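Local coordinates for protein uncharacterized conserved (Bdellovibrio bacteriovorus, PDB 7O21) that probably acts as an L,D-carboxypeptidase of the YkuD family, trimming peptidoglycan in the cell-wall editing that gives this predatory bacterium its curved shape, at residues Y109-F114 / V158-A163; W134-P139 / C151-N156. All blocks are in the same frame, centred on the assembly; numbering follows the deposited sequence.

How the contacts relate
Followed from the N terminus, the chain first reaches 109-114, a turn that enters strand 113-116, then 134-139, which holds strand 134-136. Contact 2 closes first: 151-156 returns alongside 134-139 after a loop without helix or strand. The chain then runs straight into helix 156-163, whose packing on 109-114 forms contact 1, so the smaller closure lies wholly within the larger. The two meet directly, since Phe114 N probably bonds to Leu135 O (2.7 Å) and Tyr109 O probably accepts the N-H of Ala137. Together they illustrate how one short run of chain can supply both strand pairing, here around the predicted histidine and cysteine, and the helix that packs against the sheet.

Contact 1: residues Y109-F114 / V158-A163; sequences YGALAF and VIKKLA. With SCN (thiocyanate ion), chain E.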
ATOM      1  N   TYR A 109      19.983  -4.775  11.243  1.00 17.44           N
ATOM      2  CA  TYR A 109      19.778  -4.601   9.812  1.00 15.96           C
ATOM      3  C   TYR A 109      21.041  -4.208   9.068  1.00 17.95           C
ATOM      4  O   TYR A 109      20.997  -4.033   7.845  1.00 16.35           O
ATOM      5  CB  TYR A 109      18.661  -3.568   9.562  1.00 17.39           C
ATOM      6  CG  TYR A 109      17.373  -4.015  10.201  1.00 16.59           C
ATOM      7  CD1 TYR A 109      16.735  -5.172   9.783  1.00 18.50           C
ATOM      8  CD2 TYR A 109      16.805  -3.287  11.250  1.00 17.06           C
ATOM      9  CE1 TYR A 109      15.584  -5.603  10.386  1.00 18.20           C
ATOM     10  CE2 TYR A 109      15.647  -3.709  11.853  1.00 16.75           C
ATOM     11  CZ  TYR A 109      15.036  -4.859  11.412  1.00 18.28           C
ATOM     12  OH  TYR A 109      13.888  -5.321  11.993  1.00 21.08           O
ATOM     13  N   GLY A 110      22.161  -4.067   9.764  1.00 16.49           N
ATOM     14  CA  GLY A 110      23.335  -3.554   9.100  1.00 18.16           C
ATOM     15  C   GLY A 110      23.079  -2.199   8.463  1.00 19.30           C
ATOM     16  O   GLY A 110      22.264  -1.392   8.933  1.00 18.51           O
ATOM     17  N   ALA A 111      23.773  -1.950   7.352  1.00 19.87           N
ATOM     18  CA  ALA A 111      23.850  -0.597   6.825  1.00 19.76           C
ATOM     19  C   ALA A 111      22.601  -0.157   6.079  1.00 19.95           C
ATOM     20  O   ALA A 111      22.375   1.049   5.950  1.00 21.09           O
ATOM     21  CB  ALA A 111      25.061  -0.455   5.904  1.00 24.60           C
ATOM     22  N   LEU A 112      21.780  -1.084   5.589  1.00 19.54           N
ATOM     23  CA  LEU A 112      20.665  -0.698   4.740  1.00 18.63           C
ATOM     24  C   LEU A 112      19.614  -1.788   4.800  1.00 16.90           C
ATOM     25  O   LEU A 112      19.932  -2.964   4.959  1.00 16.19           O
ATOM     26  CB  LEU A 112      21.102  -0.553   3.276  1.00 21.30           C
ATOM     27  CG  LEU A 112      21.794   0.699   2.741  1.00 25.95           C
ATOM     28  CD1 LEU A 112      22.014   0.538   1.240  1.00 22.98           C
ATOM     29  CD2 LEU A 112      20.973   1.941   3.017  1.00 24.49           C
ATOM     30  N   ALA A 113      18.361  -1.389   4.606  1.00 15.83           N
ATOM     31  CA  ALA A 113      17.273  -2.337   4.416  1.00 15.59           C
ATOM     32  C   ALA A 113      16.386  -1.828   3.301  1.00 16.71           C
ATOM     33  O   ALA A 113      16.210  -0.621   3.132  1.00 17.62           O
ATOM     34  CB  ALA A 113      16.407  -2.520   5.670  1.00 16.78           C
ATOM     35  N   PHE A 114      15.812  -2.761   2.550  1.00 14.55           N
ATOM     36  CA  PHE A 114      14.804  -2.446   1.552  1.00 13.72           C
ATOM     37  C   PHE A 114      13.543  -3.212   1.903  1.00 14.74           C
ATOM     38  O   PHE A 114      13.593  -4.426   2.117  1.00 16.43           O
ATOM     39  CB  PHE A 114      15.283  -2.843   0.158  1.00 15.36           C
ATOM     40  CG  PHE A 114      16.437  -2.027  -0.327  1.00 16.82           C
ATOM     41  CD1 PHE A 114      17.743  -2.429  -0.059  1.00 17.47           C
ATOM     42  CD2 PHE A 114      16.227  -0.846  -1.035  1.00 17.77           C
ATOM     43  CE1 PHE A 114      18.815  -1.674  -0.489  1.00 19.52           C
ATOM     44  CE2 PHE A 114      17.307  -0.082  -1.466  1.00 18.57           C
ATOM     45  CZ  PHE A 114      18.603  -0.500  -1.190  1.00 19.66           C
ATOM     46  N   VAL A 158      27.653  -6.264   0.413  1.00 16.56           N
ATOM     47  CA  VAL A 158      26.726  -6.682  -0.631  1.00 18.50           C
ATOM     48  C   VAL A 158      25.533  -5.743  -0.708  1.00 17.95           C
ATOM     49  O   VAL A 158      25.120  -5.353  -1.806  1.00 17.77           O
ATOM     50  CB  VAL A 158      26.297  -8.131  -0.381  1.00 16.90           C
ATOM     51  CG1 VAL A 158      25.165  -8.519  -1.328  1.00 18.27           C
ATOM     52  CG2 VAL A 158      27.484  -9.070  -0.565  1.00 18.83           C
ATOM     53  N   ILE A 159      24.960  -5.358   0.438  1.00 16.81           N
ATOM     54  CA  ILE A 159      23.745  -4.543   0.366  1.00 17.60           C
ATOM     55  C   ILE A 159      24.051  -3.196  -0.270  1.00 18.96           C
ATOM     56  O   ILE A 159      23.208  -2.626  -0.980  1.00 17.98           O
ATOM     57  CB  ILE A 159      23.022  -4.418   1.729  1.00 15.49           C
ATOM     58  CG1 ILE A 159      21.570  -3.964   1.529  1.00 18.42           C
ATOM     59  CG2 ILE A 159      23.747  -3.424   2.643  1.00 16.77           C
ATOM     60  CD1 ILE A 159      20.634  -5.045   1.008  1.00 20.49           C
ATOM     61  N   LYS A 160      25.270  -2.683  -0.051  1.00 18.09           N
ATOM     62  CA  LYS A 160      25.662  -1.423  -0.672  1.00 20.35           C
ATOM     63  C   LYS A 160      25.823  -1.564  -2.184  1.00 18.59           C
ATOM     64  O   LYS A 160      25.497  -0.637  -2.932  1.00 22.78           O
ATOM     65  CB  LYS A 160      26.938  -0.891  -0.021  1.00 20.61           C
ATOM     66  CG  LYS A 160      26.760  -0.544   1.441  1.00 21.22           C
ATOM     67  CD  LYS A 160      28.077  -0.189   2.122  1.00 24.50           C
ATOM     68  CE  LYS A 160      27.854   0.002   3.613  1.00 26.08           C
ATOM     69  NZ  LYS A 160      29.132   0.130   4.379  1.00 27.70           N
ATOM     70  N   LYS A 161      26.336  -2.703  -2.657  1.00 19.26           N
ATOM     71  CA  LYS A 161      26.378  -2.939  -4.097  1.00 22.28           C
ATOM     72  C   LYS A 161      24.973  -3.055  -4.677  1.00 19.20           C
ATOM     73  O   LYS A 161      24.687  -2.506  -5.749  1.00 21.95           O
ATOM     74  CB  LYS A 161      27.167  -4.211  -4.395  1.00 21.34           C
ATOM     75  CG  LYS A 161      28.648  -4.168  -4.021  1.00 28.50           C
ATOM     76  CD  LYS A 161      29.298  -5.540  -4.214  1.00 31.25           C
ATOM     77  CE  LYS A 161      30.773  -5.524  -3.845  1.00 41.45           C
ATOM     78  NZ  LYS A 161      31.350  -6.904  -3.836  1.00 45.51           N
ATOM     79  N   LEU A 162      24.082  -3.775  -3.993  1.00 18.12           N
ATOM     80  CA  LEU A 162      22.745  -3.985  -4.541  1.00 15.78           C
ATOM     81  C   LEU A 162      21.969  -2.681  -4.644  1.00 17.85           C
ATOM     82  O   LEU A 162      21.101  -2.541  -5.516  1.00 18.00           O
ATOM     83  CB  LEU A 162      21.976  -4.982  -3.684  1.00 15.81           C
ATOM     84  CG  LEU A 162      22.528  -6.407  -3.686  1.00 17.23           C
ATOM     85  CD1 LEU A 162      21.732  -7.274  -2.715  1.00 17.72           C
ATOM     86  CD2 LEU A 162      22.474  -6.993  -5.093  1.00 19.50           C
ATOM     87  N   ALA A 163      22.255  -1.724  -3.765  1.00 18.82           N
ATOM     88  CA  ALA A 163      21.537  -0.459  -3.797  1.00 17.74           C
ATOM     89  C   ALA A 163      21.643   0.205  -5.161  1.00 24.14           C
ATOM     90  O   ALA A 163      20.711   0.898  -5.588  1.00 23.02           O
ATOM     91  CB  ALA A 163      22.047   0.473  -2.690  1.00 20.27           C
TER
HETATM   92  S   SCN E 403       9.965  -6.823   9.157  0.96 58.54           S
HETATM   93  C   SCN E 403      11.433  -7.058   9.933  0.96 40.16           C
HETATM   94  N   SCN E 403      12.437  -7.221  10.447  0.96 44.10           N
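Ile159 opens the contact from helix 156-163, meeting both Leu112 and Phe114. Its CG1 lies anti to the backbone N (chi1 -162°), which sends that branch out to these two residues: CG1 packs on Leu112 CB at 3.9 Å, and the terminal CD1 reaches Phe114 CD1 at 4.0 Å, at the edge of the phenyl ring. Ile159 and Phe114 lie alongside each other, running opposite ways. Lys160 follows at the margin, its extended chain laying CE 3.6 Å from Ala111 CB. One turn after Ile159, Ala163 presents its methyl to two partners at once, with Leu112 CD1 and Phe114 CZ each 3.9 Å from Ala163 CB. Leu112 thus spans the helical turn, its CB on Ile159 and its CD1 on Ala163, while Arg98 of strand 91-99 also touches Leu112, Phe114 and Ala163. The type II' turn from Tyr109 to Leu112 leads into this packing, and the Tyr109 hydroxyl has a thiocyanate N and Gly225 O of the second subunit both within bonding distance. No hydrogen bond joins the two segments; the polar tie from helix to turn comes just before, at Asn156 OD1 with Ala111 N. Between the segments the packing is apolar throughout, with even the lysine contributing through carbon.

Contact 2: residues W134-P139 / C151-N156; sequences WLHAIP and CVVVRN
The imidazole of His136 has Val152 O over one face and Cys151 SG at its edge, the sulfur 4.8 Å from the ring centroid and 82° off the normal. Val153 CG2 approaches obliquely, 3.8 Å from His136 CE1. Tyr109 meets the His136 ring edge-to-face and the Trp134 ring with planes at about 45°. With CG between the backbone N and the carbonyl carbon (chi1 65°), the His136 ring leans across to strand 152-153, and ND1 gives a short bond of 2.6 Å to Ala137 O, on a lone pair and almost in the ring plane, which fixes the ring's rotation and leaves NE2 beside Cys151. These are the predicted proton donor/acceptor and nucleophile of the YkuD site. At the guanidinium edge of Arg155 lie Pro139 O and a water that NH2 holds only weakly; this water donates to Ile138 O and accepts from Asn156 N, while NH1 bonds to Val142 O. Along the backbone the strands pair in parallel: Val152 N to Trp134 O, His136 N to Val152 O (2.9 Å), Val154 N to His136 O. Trp134 N also donates a long hydrogen bond to Cys151 SG (3.5 Å). Leu135 CD1 meets Val152 CG1 at 3.7 Å on the sheet face opposite His136 and Val153. Ile159 of helix 156-163 touches Leu135 and Val154, whereas strands 113-116 and 62-73 flank the pair, and Asn156 OD1 accepts Ala111 N from the turn before strand 113-116.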
ATOM      1  N   TRP A 134      11.848  -8.073   4.455  1.00 16.48           N
ATOM      2  CA  TRP A 134      12.774  -7.061   3.983  1.00 14.42           C
ATOM      3  C   TRP A 134      13.997  -7.760   3.410  1.00 13.89           C
ATOM      4  O   TRP A 134      14.304  -8.906   3.757  1.00 16.64           O
ATOM      5  CB  TRP A 134      13.290  -6.195   5.143  1.00 17.96           C
ATOM      6  CG  TRP A 134      12.318  -5.227   5.760  1.00 16.90           C
ATOM      7  CD1 TRP A 134      11.002  -5.060   5.451  1.00 16.91           C
ATOM      8  CD2 TRP A 134      12.616  -4.283   6.792  1.00 16.67           C
ATOM      9  NE1 TRP A 134      10.453  -4.071   6.243  1.00 16.52           N
ATOM     10  CE2 TRP A 134      11.430  -3.575   7.071  1.00 17.59           C
ATOM     11  CE3 TRP A 134      13.776  -3.971   7.514  1.00 17.23           C
ATOM     12  CZ2 TRP A 134      11.370  -2.562   8.032  1.00 19.81           C
ATOM     13  CZ3 TRP A 134      13.715  -2.974   8.470  1.00 18.37           C
ATOM     14  CH2 TRP A 134      12.523  -2.274   8.717  1.00 18.59           C
ATOM     15  N   LEU A 135      14.722  -7.035   2.559  1.00 16.26           N
ATOM     16  CA  LEU A 135      16.084  -7.387   2.172  1.00 13.71           C
ATOM     17  C   LEU A 135      17.013  -6.465   2.958  1.00 15.59           C
ATOM     18  O   LEU A 135      16.883  -5.241   2.869  1.00 15.95           O
ATOM     19  CB  LEU A 135      16.268  -7.158   0.671  1.00 15.06           C
ATOM     20  CG  LEU A 135      17.713  -7.098   0.166  1.00 14.06           C
ATOM     21  CD1 LEU A 135      18.445  -8.458   0.218  1.00 16.92           C
ATOM     22  CD2 LEU A 135      17.703  -6.557  -1.254  1.00 16.56           C
ATOM     23  N   HIS A 136      17.890  -7.032   3.782  1.00 14.81           N
ATOM     24  CA  HIS A 136      18.707  -6.166   4.627  1.00 16.56           C
ATOM     25  C   HIS A 136      20.049  -6.816   4.916  1.00 14.03           C
ATOM     26  O   HIS A 136      20.352  -7.901   4.428  1.00 14.21           O
ATOM     27  CB  HIS A 136      17.970  -5.753   5.912  1.00 17.15           C
ATOM     28  CG  HIS A 136      17.674  -6.882   6.850  1.00 15.40           C
ATOM     29  ND1 HIS A 136      18.635  -7.447   7.668  1.00 16.70           N
ATOM     30  CD2 HIS A 136      16.513  -7.519   7.139  1.00 17.51           C
ATOM     31  CE1 HIS A 136      18.077  -8.393   8.405  1.00 16.61           C
ATOM     32  NE2 HIS A 136      16.790  -8.456   8.102  1.00 17.57           N
ATOM     33  N   ALA A 137      20.874  -6.116   5.689  1.00 15.05           N
ATOM     34  CA  ALA A 137      22.183  -6.623   6.057  1.00 16.88           C
ATOM     35  C   ALA A 137      22.216  -6.910   7.559  1.00 15.39           C
ATOM     36  O   ALA A 137      21.162  -7.052   8.202  1.00 16.57           O
ATOM     37  CB  ALA A 137      23.261  -5.649   5.583  1.00 16.10           C
ATOM     38  N   ILE A 138      23.398  -7.044   8.087  1.00 16.30           N
ATOM     39  CA  ILE A 138      23.565  -7.446   9.500  1.00 17.21           C
ATOM     40  C   ILE A 138      25.023  -7.196   9.863  1.00 16.49           C
ATOM     41  O   ILE A 138      25.808  -7.073   9.005  1.00 18.45           O
ATOM     42  CB  ILE A 138      23.120  -8.915   9.657  1.00 19.66           C
ATOM     43  CG1 ILE A 138      22.496  -9.181  11.032  1.00 20.51           C
ATOM     44  CG2 ILE A 138      24.223  -9.888   9.258  1.00 22.82           C
ATOM     45  CD1 ILE A 138      21.439 -10.214  11.059  1.00 25.96           C
ATOM     46  N   PRO A 139      25.402  -7.132  11.142  1.00 18.12           N
ATOM     47  CA  PRO A 139      26.800  -6.939  11.453  1.00 16.17           C
ATOM     48  C   PRO A 139      27.655  -8.082  10.889  1.00 16.54           C
ATOM     49  O   PRO A 139      27.307  -9.188  10.870  1.00 18.59           O
ATOM     50  CB  PRO A 139      26.784  -6.975  12.977  1.00 17.81           C
ATOM     51  CG  PRO A 139      25.458  -6.343  13.284  1.00 21.98           C
ATOM     52  CD  PRO A 139      24.546  -7.019  12.289  1.00 19.50           C
ATOM     53  N   CYS A 151      13.210 -12.818   6.335  1.00 19.58           N
ATOM     54  CA  CYS A 151      13.918 -11.736   5.669  1.00 20.79           C
ATOM     55  C   CYS A 151      15.076 -12.290   4.857  1.00 17.40           C
ATOM     56  O   CYS A 151      15.677 -13.307   5.210  1.00 18.63           O
ATOM     57  CB  CYS A 151      14.462 -10.768   6.701  1.00 17.56           C
ATOM     58  SG  CYS A 151      13.156  -9.651   7.297  1.00 23.05           S
ATOM     59  N   VAL A 152      15.401 -11.602   3.773  1.00 17.76           N
ATOM     60  CA  VAL A 152      16.589 -11.928   2.984  1.00 16.14           C
ATOM     61  C   VAL A 152      17.755 -11.114   3.529  1.00 15.53           C
ATOM     62  O   VAL A 152      17.687  -9.881   3.582  1.00 17.01           O
ATOM     63  CB  VAL A 152      16.366 -11.624   1.499  1.00 15.66           C
ATOM     64  CG1 VAL A 152      17.617 -11.990   0.692  1.00 18.64           C
ATOM     65  CG2 VAL A 152      15.119 -12.341   0.978  1.00 18.80           C
ATOM     66  N   VAL A 153      18.815 -11.793   3.958  1.00 15.47           N
ATOM     67  CA  VAL A 153      19.929 -11.136   4.631  1.00 14.70           C
ATOM     68  C   VAL A 153      21.203 -11.357   3.829  1.00 16.61           C
ATOM     69  O   VAL A 153      21.489 -12.482   3.391  1.00 16.51           O
ATOM     70  CB  VAL A 153      20.097 -11.668   6.064  1.00 15.36           C
ATOM     71  CG1 VAL A 153      21.117 -10.819   6.857  1.00 17.10           C
ATOM     72  CG2 VAL A 153      18.749 -11.732   6.776  1.00 18.47           C
ATOM     73  N   VAL A 154      21.968 -10.281   3.660  1.00 15.70           N
ATOM     74  CA  VAL A 154      23.245 -10.278   2.970  1.00 16.28           C
ATOM     75  C   VAL A 154      24.249  -9.506   3.818  1.00 16.83           C
ATOM     76  O   VAL A 154      23.906  -8.835   4.795  1.00 16.52           O
ATOM     77  CB  VAL A 154      23.142  -9.654   1.561  1.00 17.23           C
ATOM     78  CG1 VAL A 154      22.190 -10.464   0.683  1.00 16.54           C
ATOM     79  CG2 VAL A 154      22.659  -8.212   1.648  1.00 15.64           C
ATOM     80  N   ARG A 155      25.485  -9.548   3.399  1.00 16.46           N
ATOM     81  CA  ARG A 155      26.556  -8.804   4.092  1.00 15.36           C
ATOM     82  C   ARG A 155      26.457  -7.302   3.779  1.00 16.51           C
ATOM     83  O   ARG A 155      25.857  -6.917   2.824  1.00 16.07           O
ATOM     84  CB  ARG A 155      27.914  -9.413   3.730  1.00 17.85           C
ATOM     85  CG  ARG A 155      28.131 -10.816   4.264  1.00 17.62           C
ATOM     86  CD  ARG A 155      28.236 -10.809   5.770  1.00 21.08           C
ATOM     87  NE  ARG A 155      28.094 -12.109   6.372  1.00 19.69           N
ATOM     88  CZ  ARG A 155      27.791 -12.256   7.635  1.00 23.70           C
ATOM     89  NH1 ARG A 155      27.641 -13.446   8.158  1.00 26.68           N
ATOM     90  NH2 ARG A 155      27.582 -11.208   8.384  1.00 19.31           N
ATOM     91  N   ASN A 156      27.092  -6.498   4.609  1.00 16.02           N
ATOM     92  CA  ASN A 156      27.051  -5.021   4.463  1.00 15.28           C
ATOM     93  C   ASN A 156      27.638  -4.579   3.117  1.00 18.07           C
ATOM     94  O   ASN A 156      27.123  -3.698   2.543  1.00 18.30           O
ATOM     95  CB  ASN A 156      27.823  -4.353   5.603  1.00 18.28           C
ATOM     96  CG  ASN A 156      27.064  -4.412   6.898  1.00 22.73           C
ATOM     97  OD1 ASN A 156      25.919  -4.030   6.926  1.00 19.95           O
ATOM     98  ND2 ASN A 156      27.699  -4.902   7.939  1.00 21.06           N
TER
HETATM   99  O   HOH W   1      27.692  -8.040   7.319  1.00 18.30           O